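Long-range contact in ribosome maturation protein SDO1 homolog (Methanothermobacter thermautotrophicus, PDB 2WBM), which probably binds the ribosome and assists its maturation, as an archaeal member of the SDO1/SBDS family: residues R186-I191 against I221-I226. Numbering follows the deposited sequence. Where two conformers were deposited one is given.
Sequences RVAIKI and IAVVEI
R186 and E225 face each other across a non-hydrogen-bonded antiparallel pair and join in a salt bridge on the face that also carries A188, V223, K190 and I221. The arginine chain runs extended from CG to NE, and E225, its CG anti to the backbone N (chi1 179°), brings OE1 to the guanidinium edge. R186 NE donates to E225 OE1 at 3.2 Å, in the guanidinium plane but on the anti side of the carboxylate; NH2 adds a weak bond to the same oxygen, and the two planes stand 50° apart. Along this face, K190 CG lies 4.1 Å from I221 CG1, while the K190 ammonium is hydrogen-bonded to S219 OG.

V187, I189, A222 and V224 point to the other face, where I189 and V224 pack on I203 of helix 196-206 and F234 of helix 231-241. I189 CG1 packs at ordinary contact distance, 4.0 Å, against the single methyl of A222. V187 CG2 meets I226 CD1 at 4.0 Å. Two reciprocal backbone pairs, V187 with V224 and I189 with A222, bind the strands, I189 N to A222 O with an N-H...O angle of 172°. This strand pair thus has one wholly aliphatic face and one mixed face, with A188 and V223 mid-face and the ion pair at one end.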
loop_
_atom_site.group_PDB
_atom_site.type_symbol
_atom_site.label_atom_id
_atom_site.label_comp_id
_atom_site.label_asym_id
_atom_site.label_seq_id
_atom_site.Cartn_x
_atom_site.Cartn_y
_atom_site.Cartn_z
ATOM N N ARG A 186 -7.353 0.300 -21.657
ATOM C CA ARG A 186 -7.650 -1.012 -22.243
ATOM C C ARG A 186 -6.748 -1.246 -23.437
ATOM O O ARG A 186 -6.626 -0.383 -24.304
ATOM C CB ARG A 186 -9.132 -1.112 -22.632
ATOM C CG ARG A 186 -10.023 -1.372 -21.406
ATOM C CD ARG A 186 -11.453 -1.769 -21.758
ATOM N NE ARG A 186 -12.273 -1.844 -20.544
ATOM C CZ ARG A 186 -13.488 -2.390 -20.466
ATOM N NH1 ARG A 186 -14.057 -2.934 -21.537
ATOM N NH2 ARG A 186 -14.139 -2.396 -19.305
ATOM N N VAL A 187 -6.098 -2.406 -23.450
ATOM C CA VAL A 187 -5.150 -2.751 -24.483
ATOM C C VAL A 187 -5.660 -4.002 -25.173
ATOM O O VAL A 187 -6.020 -4.972 -24.508
ATOM C CB VAL A 187 -3.773 -3.065 -23.852
ATOM C CG1 VAL A 187 -2.766 -3.457 -24.929
ATOM C CG2 VAL A 187 -3.268 -1.847 -23.007
ATOM N N ALA A 188 -5.695 -3.980 -26.498
ATOM C CA ALA A 188 -6.047 -5.175 -27.255
ATOM C C ALA A 188 -4.740 -5.843 -27.642
ATOM O O ALA A 188 -3.821 -5.194 -28.187
ATOM C CB ALA A 188 -6.849 -4.811 -28.503
ATOM N N ILE A 189 -4.635 -7.129 -27.343
ATOM C CA ILE A 189 -3.430 -7.864 -27.706
ATOM C C ILE A 189 -3.800 -9.004 -28.637
ATOM O O ILE A 189 -4.932 -9.500 -28.611
ATOM C CB ILE A 189 -2.668 -8.397 -26.450
ATOM C CG1 ILE A 189 -3.407 -9.587 -25.812
ATOM C CG2 ILE A 189 -2.476 -7.278 -25.413
ATOM C CD1 ILE A 189 -2.633 -10.271 -24.691
ATOM N N LYS A 190 -2.850 -9.385 -29.477
ATOM C CA LYS A 190 -3.008 -10.506 -30.392
ATOM C C LYS A 190 -1.768 -11.374 -30.243
ATOM O O LYS A 190 -0.648 -10.883 -30.454
ATOM C CB LYS A 190 -3.121 -9.983 -31.826
ATOM C CG LYS A 190 -3.355 -11.044 -32.889
ATOM C CD LYS A 190 -3.410 -10.397 -34.270
ATOM C CE LYS A 190 -3.958 -11.348 -35.309
ATOM N NZ LYS A 190 -3.112 -12.555 -35.458
ATOM N N ILE A 191 -1.957 -12.634 -29.888
ATOM C CA ILE A 191 -0.806 -13.512 -29.742
ATOM C C ILE A 191 -1.076 -14.870 -30.385
ATOM O O ILE A 191 -2.229 -15.270 -30.564
ATOM C CB ILE A 191 -0.426 -13.698 -28.255
ATOM C CG1 ILE A 191 -1.592 -14.301 -27.481
ATOM C CG2 ILE A 191 0.037 -12.371 -27.611
ATOM C CD1 ILE A 191 -1.135 -15.117 -26.317
ATOM N N ILE A 221 -7.007 -13.206 -29.381
ATOM C CA ILE A 221 -7.050 -11.787 -29.054
ATOM C C ILE A 221 -7.638 -11.636 -27.658
ATOM O O ILE A 221 -8.600 -12.310 -27.318
ATOM C CB ILE A 221 -7.904 -10.994 -30.058
ATOM C CG1 ILE A 221 -7.138 -10.862 -31.384
ATOM C CG2 ILE A 221 -8.283 -9.604 -29.468
ATOM C CD1 ILE A 221 -7.929 -10.167 -32.499
ATOM N N ALA A 222 -7.033 -10.778 -26.842
ATOM C CA ALA A 222 -7.614 -10.436 -25.540
ATOM C C ALA A 222 -7.601 -8.927 -25.382
ATOM O O ALA A 222 -6.671 -8.258 -25.838
ATOM C CB ALA A 222 -6.849 -11.080 -24.418
ATOM N N VAL A 223 -8.660 -8.403 -24.796
ATOM C CA VAL A 223 -8.706 -7.016 -24.367
ATOM C C VAL A 223 -8.462 -7.028 -22.864
ATOM O O VAL A 223 -9.140 -7.750 -22.124
ATOM C CB VAL A 223 -10.035 -6.384 -24.730
ATOM C CG1 VAL A 223 -10.106 -4.926 -24.244
ATOM C CG2 VAL A 223 -10.221 -6.476 -26.266
ATOM N N VAL A 224 -7.459 -6.270 -22.426
ATOM C CA VAL A 224 -7.022 -6.296 -21.025
ATOM C C VAL A 224 -7.092 -4.895 -20.458
ATOM O O VAL A 224 -6.574 -3.969 -21.069
ATOM C CB VAL A 224 -5.587 -6.823 -20.862
ATOM C CG1 VAL A 224 -5.232 -6.966 -19.370
ATOM C CG2 VAL A 224 -5.426 -8.183 -21.566
ATOM N N GLU A 225 -7.762 -4.746 -19.318
ATOM C CA GLU A 225 -7.788 -3.470 -18.617
ATOM C C GLU A 225 -6.629 -3.473 -17.626
ATOM O O GLU A 225 -6.534 -4.363 -16.768
ATOM C CB GLU A 225 -9.123 -3.267 -17.901
ATOM C CG GLU A 225 -9.225 -1.981 -17.116
ATOM C CD GLU A 225 -10.659 -1.677 -16.715
ATOM O OE1 GLU A 225 -11.435 -1.190 -17.569
ATOM O OE2 GLU A 225 -11.003 -1.929 -15.545
ATOM N N ILE A 226 -5.736 -2.499 -17.768
ATOM C CA ILE A 226 -4.570 -2.388 -16.893
ATOM C C ILE A 226 -4.487 -0.998 -16.259
ATOM O O ILE A 226 -5.036 -0.031 -16.808
ATOM C CB ILE A 226 -3.246 -2.700 -17.638
ATOM C CG1 ILE A 226 -3.000 -1.710 -18.792
ATOM C CG2 ILE A 226 -3.264 -4.145 -18.180
ATOM C CD1 ILE A 226 -1.574 -1.740 -19.338
#